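Local coordinates for oligopeptide ABC transporter, periplasmic oligopeptide-binding protein, putative (Thermotoga maritima MSB8, PDB 5IPW) that probably binds oligopeptides in the periplasm and delivers them to an ABC transporter for uptake across the membrane, at residues Asn357-Arg360 with Phe361-Leu365; Asn513-Asp516 with Phe517-Gly521; Lys572-Met575 with Ala576-Thr579; Ala578-Ile581 with His582-Leu586. One frame throughout, in Å; residues are numbered along the deposited sequence.

Contact 1: residues Asn357-Arg360 with Phe361-Leu365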
loop_
_atom_site.group_PDB
_atom_site.type_symbol
_atom_site.label_atom_id
_atom_site.label_comp_id
_atom_site.label_asym_id
_atom_site.label_seq_id
_atom_site.Cartn_x
_atom_site.Cartn_y
_atom_site.Cartn_z
ATOM N N ASN A 357 19.471 10.890 -23.855
ATOM C CA ASN A 357 18.304 11.774 -23.792
ATOM C C ASN A 357 17.460 11.796 -25.064
ATOM O O ASN A 357 16.421 12.454 -25.110
ATOM C CB ASN A 357 18.729 13.194 -23.449
ATOM C CG ASN A 357 19.093 13.346 -21.991
ATOM O OD1 ASN A 357 18.257 13.726 -21.173
ATOM N ND2 ASN A 357 20.340 13.037 -21.654
ATOM N N ASP A 358 17.918 11.095 -26.094
ATOM C CA ASP A 358 17.150 10.943 -27.314
ATOM C C ASP A 358 16.080 9.892 -27.065
ATOM O O ASP A 358 16.386 8.708 -26.934
ATOM C CB ASP A 358 18.059 10.529 -28.475
ATOM C CG ASP A 358 17.369 10.609 -29.835
ATOM O OD1 ASP A 358 16.142 10.861 -29.897
ATOM O OD2 ASP A 358 18.070 10.413 -30.850
ATOM N N VAL A 359 14.830 10.344 -27.002
ATOM C CA VAL A 359 13.673 9.469 -26.780
ATOM C C VAL A 359 13.744 8.208 -27.639
ATOM O O VAL A 359 13.478 7.096 -27.172
ATOM C CB VAL A 359 12.349 10.188 -27.124
ATOM C CG1 VAL A 359 11.162 9.287 -26.809
ATOM C CG2 VAL A 359 12.223 11.512 -26.371
ATOM N N ARG A 360 14.096 8.406 -28.904
ATOM C CA ARG A 360 14.172 7.327 -29.879
ATOM C C ARG A 360 15.129 6.217 -29.463
ATOM O O ARG A 360 14.894 5.051 -29.771
ATOM C CB ARG A 360 14.570 7.898 -31.240
ATOM C CG ARG A 360 13.462 8.731 -31.883
ATOM C CD ARG A 360 13.977 10.038 -32.463
ATOM N NE ARG A 360 15.088 9.822 -33.388
ATOM C CZ ARG A 360 15.815 10.790 -33.938
ATOM N NH1 ARG A 360 15.566 12.070 -33.670
ATOM N NH2 ARG A 360 16.801 10.470 -34.763
ATOM N N PHE A 361 16.205 6.584 -28.768
ATOM C CA PHE A 361 17.143 5.593 -28.253
ATOM C C PHE A 361 16.452 4.701 -27.224
ATOM O O PHE A 361 16.655 3.480 -27.211
ATOM C CB PHE A 361 18.397 6.247 -27.643
ATOM C CG PHE A 361 19.432 5.244 -27.188
ATOM C CD1 PHE A 361 20.082 4.428 -28.111
ATOM C CD2 PHE A 361 19.728 5.080 -25.840
ATOM C CE1 PHE A 361 21.016 3.481 -27.703
ATOM C CE2 PHE A 361 20.664 4.136 -25.428
ATOM C CZ PHE A 361 21.307 3.334 -26.361
ATOM N N ARG A 362 15.629 5.311 -26.375
ATOM C CA ARG A 362 14.912 4.567 -25.332
ATOM C C ARG A 362 13.809 3.706 -25.955
ATOM O O ARG A 362 13.745 2.498 -25.699
ATOM C CB ARG A 362 14.358 5.521 -24.270
ATOM C CG ARG A 362 15.440 6.403 -23.654
ATOM C CD ARG A 362 14.973 7.130 -22.410
ATOM N NE ARG A 362 13.958 8.151 -22.679
ATOM C CZ ARG A 362 14.183 9.464 -22.763
ATOM N NH1 ARG A 362 15.405 9.981 -22.635
ATOM N NH2 ARG A 362 13.160 10.282 -22.991
ATOM N N GLN A 363 12.979 4.323 -26.800
ATOM C CA GLN A 363 11.978 3.589 -27.592
ATOM C C GLN A 363 12.613 2.344 -28.213
ATOM O O GLN A 363 12.095 1.223 -28.078
ATOM C CB GLN A 363 11.392 4.483 -28.691
ATOM C CG GLN A 363 10.490 5.592 -28.164
ATOM C CD GLN A 363 10.101 6.623 -29.218
ATOM O OE1 GLN A 363 10.582 6.592 -30.351
ATOM N NE2 GLN A 363 9.224 7.550 -28.841
ATOM N N ALA A 364 13.756 2.552 -28.866
ATOM C CA ALA A 364 14.518 1.465 -29.476
ATOM C C ALA A 364 14.936 0.410 -28.455
ATOM O O ALA A 364 14.795 -0.792 -28.700
ATOM C CB ALA A 364 15.744 2.020 -30.190
ATOM N N LEU A 365 15.451 0.866 -27.313
ATOM C CA LEU A 365 15.955 -0.046 -26.284
ATOM C C LEU A 365 14.868 -0.969 -25.737
ATOM O O LEU A 365 15.146 -2.140 -25.472
ATOM C CB LEU A 365 16.627 0.715 -25.127
ATOM C CG LEU A 365 18.089 1.168 -25.249
ATOM C CD1 LEU A 365 18.546 1.751 -23.920
ATOM C CD2 LEU A 365 19.032 0.050 -25.661
HETATM O O HOH W 1 15.523 12.870 -21.301
#
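Gln363 N bonds Val359 O almost straight on, at 2.8 Å and 169°, and Ala364 N bonds Arg360 O, so the chain enters the first turn of helix 359-367. Phe361 N also turns back to Asp358 O, from above the carbonyl plane. Asp358 is the N-cap. Asp358 OD1 accepts a weak bond from Arg360 N at 3.3 Å. Asp358 OD1 lies 3.8 Å from Arg360 NE, a long salt bridge of charges alone, since the carboxylate sits over the guanidinium and no N-H points at it. Val359 divides its methyl groups between two side chains of the next turn. Val359 CG1, anti to the backbone N (chi1 -177°), meets the amide of Gln363, 3.3 Å from NE2. Val359 CG2 rests 3.7 Å from Arg362 NH2. Arg362 bends at chi3 (-68°), which brings one guanidinium face over Val359 CA and an edge to Asn357 CA. Its NH1 bonds Phe356 O and also gives a bond to water 1, which donates to Asn357 OD1 at 2.9 Å. Asn357 ND2 bonds Arg353 O and Tyr345 O. Arg362 therefore ties the end of helix 350-357 to the next helix, and the positive helix start would probably favour a charged Asp358.

Contact 2: residues Asn513-Asp516 with Phe517-Gly521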
loop_
_atom_site.group_PDB
_atom_site.type_symbol
_atom_site.label_atom_id
_atom_site.label_comp_id
_atom_site.label_asym_id
_atom_site.label_seq_id
_atom_site.Cartn_x
_atom_site.Cartn_y
_atom_site.Cartn_z
ATOM N N ASN A 513 12.020 13.713 -0.305
ATOM C CA ASN A 513 13.386 14.148 0.016
ATOM C C ASN A 513 14.487 13.214 -0.519
ATOM O O ASN A 513 15.681 13.508 -0.379
ATOM C CB ASN A 513 13.554 14.390 1.529
ATOM C CG ASN A 513 13.387 13.126 2.368
ATOM O OD1 ASN A 513 13.110 12.034 1.856
ATOM N ND2 ASN A 513 13.550 13.276 3.677
ATOM N N ILE A 514 14.088 12.093 -1.121
ATOM C CA ILE A 514 15.019 11.255 -1.877
ATOM C C ILE A 514 14.486 11.034 -3.290
ATOM O O ILE A 514 13.280 10.929 -3.507
ATOM C CB ILE A 514 15.330 9.916 -1.161
ATOM C CG1 ILE A 514 14.064 9.081 -0.952
ATOM C CG2 ILE A 514 16.005 10.196 0.174
ATOM C CD1 ILE A 514 14.275 7.816 -0.145
ATOM N N ALA A 515 15.407 10.979 -4.246
ATOM C CA ALA A 515 15.063 10.866 -5.654
ATOM C C ALA A 515 15.138 9.424 -6.120
ATOM O O ALA A 515 15.890 8.614 -5.568
ATOM C CB ALA A 515 16.002 11.723 -6.482
ATOM N N ASP A 516 14.344 9.103 -7.137
ATOM C CA ASP A 516 14.500 7.842 -7.837
ATOM C C ASP A 516 15.677 7.949 -8.782
ATOM O O ASP A 516 16.071 9.039 -9.177
ATOM C CB ASP A 516 13.257 7.484 -8.643
ATOM C CG ASP A 516 13.330 6.083 -9.213
ATOM O OD1 ASP A 516 13.117 5.122 -8.438
ATOM O OD2 ASP A 516 13.632 5.934 -10.418
ATOM N N PHE A 517 16.217 6.804 -9.160
ATOM C CA PHE A 517 17.380 6.761 -10.020
ATOM C C PHE A 517 17.215 7.521 -11.327
ATOM O O PHE A 517 18.180 8.137 -11.790
ATOM C CB PHE A 517 17.759 5.315 -10.320
ATOM C CG PHE A 517 18.092 4.524 -9.099
ATOM C CD1 PHE A 517 19.101 4.939 -8.252
ATOM C CD2 PHE A 517 17.393 3.373 -8.788
ATOM C CE1 PHE A 517 19.412 4.218 -7.119
ATOM C CE2 PHE A 517 17.700 2.646 -7.654
ATOM C CZ PHE A 517 18.714 3.066 -6.822
ATOM N N TRP A 518 16.018 7.496 -11.916
ATOM C CA TRP A 518 15.848 8.023 -13.279
ATOM C C TRP A 518 16.054 9.535 -13.378
ATOM O O TRP A 518 16.478 10.018 -14.416
ATOM C CB TRP A 518 14.522 7.574 -13.942
ATOM C CG TRP A 518 13.243 8.274 -13.511
ATOM C CD1 TRP A 518 12.343 7.832 -12.588
ATOM C CD2 TRP A 518 12.702 9.493 -14.040
ATOM N NE1 TRP A 518 11.294 8.712 -12.482
ATOM C CE2 TRP A 518 11.486 9.739 -13.366
ATOM C CE3 TRP A 518 13.134 10.409 -15.005
ATOM C CZ2 TRP A 518 10.703 10.875 -13.611
ATOM C CZ3 TRP A 518 12.348 11.545 -15.252
ATOM C CH2 TRP A 518 11.151 11.762 -14.553
ATOM N N TYR A 519 15.796 10.275 -12.303
ATOM C CA TYR A 519 16.047 11.713 -12.319
ATOM C C TYR A 519 17.056 12.173 -11.284
ATOM O O TYR A 519 17.142 13.365 -11.003
ATOM C CB TYR A 519 14.744 12.497 -12.152
ATOM C CG TYR A 519 14.013 12.281 -10.850
ATOM C CD1 TYR A 519 14.297 13.052 -9.729
ATOM C CD2 TYR A 519 13.012 11.331 -10.753
ATOM C CE1 TYR A 519 13.614 12.864 -8.544
ATOM C CE2 TYR A 519 12.323 11.138 -9.576
ATOM C CZ TYR A 519 12.629 11.903 -8.474
ATOM O OH TYR A 519 11.947 11.714 -7.296
ATOM N N ILE A 520 17.843 11.250 -10.746
ATOM C CA ILE A 520 18.680 11.566 -9.590
ATOM C C ILE A 520 19.735 12.630 -9.916
ATOM O O ILE A 520 19.951 13.547 -9.127
ATOM C CB ILE A 520 19.303 10.292 -8.960
ATOM C CG1 ILE A 520 19.892 10.616 -7.590
ATOM C CG2 ILE A 520 20.356 9.663 -9.853
ATOM C CD1 ILE A 520 20.232 9.381 -6.787
ATOM N N GLY A 521 20.352 12.529 -11.090
ATOM C CA GLY A 521 21.278 13.551 -11.573
ATOM C C GLY A 521 20.672 14.945 -11.716
ATOM O O GLY A 521 21.381 15.937 -11.591
HETATM O O HOH W 2 11.662 12.807 -4.959
#
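Asp516 and Trp518 form an Asx turn in the loop before helix 523-534. Trp518 N bonds Asp516 OD2 at 3.2 Å and 170°, entering from above the carboxylate plane. The Trp518 side chain crosses that of Asp516 at about a right angle, with ring and carboxylate planes 51° apart. Trp518 CD1, at the ring edge, lies 3.2 Å from Asp516 OD2. OD1 makes a salt bridge with Arg340. Asp516 O accepts a weak bond from Tyr519 N at 3.4 Å. Trp518 NE1 is satisfied by Val506 O. Tyr519 has its CG between the backbone N and the carbonyl carbon (chi1 62°), which folds the ring back against Ala515 and Asp516. Asp516 O sits over the centre of one face, and Ala515 CB packs 3.4 Å from Tyr519 CE1. The hydroxyl OH bonds Met505 O. Tyr519 OH also accepts from water 2 at 2.6 Å, and that water donates to Ile514 O at 2.9 Å. A phenylalanine in place of Tyr519 would probably leave Met505 O without its hydroxyl mate and water 2 held by fewer bonds. The buried carboxylate, paired with Arg340 and gripped by a backbone N-H, is likely to stay charged and fix the loop's bend.

Contact 3: residues Lys572-Met575 with Ala576-Thr579; sequences KELM and AEAT
Thr579 turns its hydroxyl back on the preceding turn, where Met575 O lies. Its OG1 stands between the backbone N and the carbonyl carbon (chi1 56°). There Thr579 OG1 lies 3.1 Å from Met575 O and 2.7 Å from Ala576 O. Asp398 is a further hydrogen-bond partner, and one hydroxyl proton cannot serve all three. The methyl CG2 of Thr579, anti to the carbonyl carbon, lies 3.3 Å from Met575 O. Met575 O also accepts the backbone bond from Thr579 N at 3.0 Å. Met575 bends at both chi2 (-64°) and chi3 (-62°). The folded chain packs on Ile562, Tyr396 and Phe508. Met575 and Thr579 belong to helix 568-584, which is amphipathic here: Leu574, Met575 and Ala578 face helix 550-564 and Phe508, while Glu573, Ala576 and Glu577 lie at the surface. Glu577 runs extended beyond CG. Its CG passes 3.4 Å from Glu573 O, and its carboxylate atom OE2 comes within 3.9 Å of Leu574 CD2, so aliphatic and charged groups meet at the border of the two faces. Ala576 presents just a methyl, which lies against Glu573 O and Lys572 O. Lys572 NZ bonds Pro395 O. The backbone bond from Glu577 N to Glu573 O is weak.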
loop_
_atom_site.group_PDB
_atom_site.type_symbol
_atom_site.label_atom_id
_atom_site.label_comp_id
_atom_site.label_asym_id
_atom_site.label_seq_id
_atom_site.Cartn_x
_atom_site.Cartn_y
_atom_site.Cartn_z
ATOM N N LYS A 572 -7.502 12.262 -10.575
ATOM C CA LYS A 572 -7.479 11.258 -11.651
ATOM C C LYS A 572 -7.144 11.880 -13.010
ATOM O O LYS A 572 -6.444 11.276 -13.826
ATOM C CB LYS A 572 -8.817 10.506 -11.723
ATOM C CG LYS A 572 -8.803 9.308 -12.667
ATOM C CD LYS A 572 -9.822 8.234 -12.287
ATOM C CE LYS A 572 -9.435 7.503 -11.002
ATOM N NZ LYS A 572 -10.099 6.177 -10.843
ATOM N N GLU A 573 -7.642 13.090 -13.237
ATOM C CA GLU A 573 -7.325 13.845 -14.448
ATOM C C GLU A 573 -5.870 14.323 -14.451
ATOM O O GLU A 573 -5.221 14.317 -15.497
ATOM C CB GLU A 573 -8.267 15.049 -14.596
ATOM C CG GLU A 573 -9.718 14.678 -14.881
ATOM C CD GLU A 573 -10.672 15.845 -14.709
ATOM O OE1 GLU A 573 -10.206 16.997 -14.563
ATOM O OE2 GLU A 573 -11.898 15.606 -14.717
ATOM N N LEU A 574 -5.373 14.746 -13.289
ATOM C CA LEU A 574 -3.978 15.187 -13.147
ATOM C C LEU A 574 -2.979 14.028 -13.262
ATOM O O LEU A 574 -1.913 14.180 -13.862
ATOM C CB LEU A 574 -3.780 15.938 -11.827
ATOM C CG LEU A 574 -4.430 17.329 -11.759
ATOM C CD1 LEU A 574 -4.495 17.828 -10.321
ATOM C CD2 LEU A 574 -3.709 18.343 -12.637
ATOM N N MET A 575 -3.328 12.876 -12.696
ATOM C CA MET A 575 -2.502 11.677 -12.830
ATOM C C MET A 575 -2.474 11.173 -14.262
ATOM O O MET A 575 -1.487 10.583 -14.693
ATOM C CB MET A 575 -3.007 10.564 -11.912
ATOM C CG MET A 575 -2.715 10.795 -10.437
ATOM S SD MET A 575 -0.958 10.832 -10.021
ATOM C CE MET A 575 -0.419 9.183 -10.475
ATOM N N ALA A 576 -3.565 11.394 -14.991
ATOM C CA ALA A 576 -3.624 11.076 -16.416
ATOM C C ALA A 576 -2.504 11.785 -17.175
ATOM O O ALA A 576 -1.799 11.165 -17.965
ATOM C CB ALA A 576 -4.979 11.465 -16.992
ATOM N N GLU A 577 -2.336 13.076 -16.903
ATOM C CA GLU A 577 -1.303 13.888 -17.559
ATOM C C GLU A 577 0.105 13.388 -17.233
ATOM O O GLU A 577 0.968 13.305 -18.110
ATOM C CB GLU A 577 -1.403 15.349 -17.123
ATOM C CG GLU A 577 -2.802 15.931 -17.163
ATOM C CD GLU A 577 -2.791 17.429 -17.336
ATOM O OE1 GLU A 577 -2.232 17.898 -18.347
ATOM O OE2 GLU A 577 -3.340 18.138 -16.467
ATOM N N ALA A 578 0.327 13.072 -15.962
ATOM C CA ALA A 578 1.606 12.551 -15.507
ATOM C C ALA A 578 1.972 11.276 -16.249
ATOM O O ALA A 578 3.092 11.125 -16.735
ATOM C CB ALA A 578 1.550 12.283 -14.013
ATOM N N THR A 579 1.016 10.361 -16.334
ATOM C CA THR A 579 1.236 9.088 -17.006
ATOM C C THR A 579 1.355 9.273 -18.520
ATOM O O THR A 579 1.956 8.446 -19.198
ATOM C CB THR A 579 0.107 8.089 -16.694
ATOM O OG1 THR A 579 -1.160 8.663 -17.047
ATOM C CG2 THR A 579 0.110 7.733 -15.222
#

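Contact 4: residues Ala578-Ile581 with His582-Leu586; sequences ATKI and HRENL
Ile581 and Asn585 meet in a local contact at the C-terminal end of helix 568-584, where the chain leaves for strand 589-591. Asn585 is first to depart from helical backbone angles. Ile581 O accepts twice from it: from Asn585 N at 3.0 Å and from Asn585 ND2 at 3.1 Å. The second bond is straight (176°) and lies in the plane of the side-chain amide. With an alanine at Asn585, Ile581 O would probably lose its side-chain donor, leaving the helix end less firmly held. This end belongs to the periplasmic-binding-protein fold and abuts helix 359-367, with Asn585 touching Arg362. One turn earlier, His582 N bonds Ala578 O at 3.0 Å. Ala578 O lies at the edge of the His582 ring, in its plane, 3.4 Å from CD2. His582 NE2 bonds Ile507 O, and the rings of Trp401, Trp518 and Trp587 meet the imidazole, Trp587 edge-to-face. Arg583 bends at chi3 (55°), which lays one face of its guanidinium over Lys580 CA, while NH2 reaches Lys580 CG at 3.4 Å. Its NH1 makes a salt bridge with Asp398. Lys580 runs past Glu584 at the surface, with NZ 4.2 Å from Glu584 OE1, too far for a salt bridge.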
loop_
_atom_site.group_PDB
_atom_site.type_symbol
_atom_site.label_atom_id
_atom_site.label_comp_id
_atom_site.label_asym_id
_atom_site.label_seq_id
_atom_site.Cartn_x
_atom_site.Cartn_y
_atom_site.Cartn_z
ATOM N N ALA A 578 0.327 13.072 -15.962
ATOM C CA ALA A 578 1.606 12.551 -15.507
ATOM C C ALA A 578 1.972 11.276 -16.249
ATOM O O ALA A 578 3.092 11.125 -16.735
ATOM C CB ALA A 578 1.550 12.283 -14.013
ATOM N N THR A 579 1.016 10.361 -16.334
ATOM C CA THR A 579 1.236 9.088 -17.006
ATOM C C THR A 579 1.355 9.273 -18.520
ATOM O O THR A 579 1.956 8.446 -19.198
ATOM C CB THR A 579 0.107 8.089 -16.694
ATOM O OG1 THR A 579 -1.160 8.663 -17.047
ATOM C CG2 THR A 579 0.110 7.733 -15.222
ATOM N N LYS A 580 0.759 10.345 -19.039
ATOM C CA LYS A 580 0.927 10.726 -20.441
ATOM C C LYS A 580 2.389 11.076 -20.652
ATOM O O LYS A 580 3.064 10.489 -21.488
ATOM C CB LYS A 580 0.027 11.924 -20.805
ATOM C CG LYS A 580 0.135 12.404 -22.251
ATOM C CD LYS A 580 -0.482 13.782 -22.452
ATOM C CE LYS A 580 -0.057 14.379 -23.785
ATOM N NZ LYS A 580 -0.666 15.714 -24.051
ATOM N N ILE A 581 2.876 12.021 -19.859
ATOM C CA ILE A 581 4.271 12.436 -19.921
ATOM C C ILE A 581 5.220 11.227 -19.870
ATOM O O ILE A 581 6.042 11.040 -20.764
ATOM C CB ILE A 581 4.582 13.451 -18.804
ATOM C CG1 ILE A 581 3.983 14.815 -19.181
ATOM C CG2 ILE A 581 6.082 13.542 -18.571
ATOM C CD1 ILE A 581 4.033 15.874 -18.095
ATOM N N HIS A 582 5.079 10.388 -18.852
ATOM C CA HIS A 582 5.885 9.168 -18.749
ATOM C C HIS A 582 5.710 8.218 -19.935
ATOM O O HIS A 582 6.499 7.287 -20.117
ATOM C CB HIS A 582 5.548 8.403 -17.460
ATOM C CG HIS A 582 6.280 8.890 -16.248
ATOM N ND1 HIS A 582 7.437 8.294 -15.792
ATOM C CD2 HIS A 582 6.016 9.906 -15.392
ATOM C CE1 HIS A 582 7.854 8.925 -14.709
ATOM N NE2 HIS A 582 7.010 9.906 -14.444
ATOM N N ARG A 583 4.656 8.426 -20.713
ATOM C CA ARG A 583 4.356 7.595 -21.872
ATOM C C ARG A 583 5.157 8.071 -23.069
ATOM O O ARG A 583 5.776 7.280 -23.771
ATOM C CB ARG A 583 2.868 7.700 -22.185
ATOM C CG ARG A 583 2.272 6.531 -22.931
ATOM C CD ARG A 583 0.760 6.546 -22.767
ATOM N NE ARG A 583 0.163 7.823 -23.177
ATOM C CZ ARG A 583 -0.993 8.318 -22.730
ATOM N NH1 ARG A 583 -1.722 7.667 -21.829
ATOM N NH2 ARG A 583 -1.420 9.491 -23.185
ATOM N N GLU A 584 5.124 9.381 -23.286
ATOM C CA GLU A 584 5.815 10.016 -24.399
ATOM C C GLU A 584 7.343 9.983 -24.233
ATOM O O GLU A 584 8.069 9.818 -25.214
ATOM C CB GLU A 584 5.293 11.447 -24.577
ATOM C CG GLU A 584 3.905 11.473 -25.211
ATOM C CD GLU A 584 3.129 12.752 -24.957
ATOM O OE1 GLU A 584 2.036 12.891 -25.543
ATOM O OE2 GLU A 584 3.593 13.615 -24.180
ATOM N N ASN A 585 7.812 10.136 -22.995
ATOM C CA ASN A 585 9.216 9.916 -22.643
ATOM C C ASN A 585 9.309 8.597 -21.901
ATOM O O ASN A 585 8.479 8.316 -21.057
ATOM C CB ASN A 585 9.723 11.024 -21.734
ATOM C CG ASN A 585 9.421 12.412 -22.272
ATOM O OD1 ASN A 585 10.291 13.064 -22.839
ATOM N ND2 ASN A 585 8.187 12.875 -22.088
ATOM N N LEU A 586 10.305 7.781 -22.200
ATOM C CA LEU A 586 10.395 6.466 -21.559
ATOM C C LEU A 586 11.607 6.361 -20.642
ATOM O O LEU A 586 12.469 5.496 -20.823
ATOM C CB LEU A 586 10.388 5.357 -22.617
ATOM C CG LEU A 586 9.107 4.525 -22.719
ATOM C CD1 LEU A 586 7.857 5.384 -22.763
ATOM C CD2 LEU A 586 9.178 3.639 -23.952
#

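In the fold
All four contacts are partly buried. Contact 1 has no exposed residue among those that touch, contact 2 has one, Ile514, and contacts 3 and 4 each have an exposed side. Contacts 3 and 4 are successive parts of helix 568-584 and share Ala578 and Thr579. Asp398 joins them, bonding Thr579 and bridging to Arg583. Contact 4 touches contact 1 through Arg362 and Val359, and contact 2 where Trp518 meets His582. Contacts 1 and 2 do not touch, their centres being about 20 Å apart. A carboxylate caps the helix start in contact 1, whereas an amide donor closes the end in contact 4. Contact 2 relies on a buried charge and aromatic rings, contact 3 on backbone bonds, its apolar side packed against helix 550-564 and Phe508.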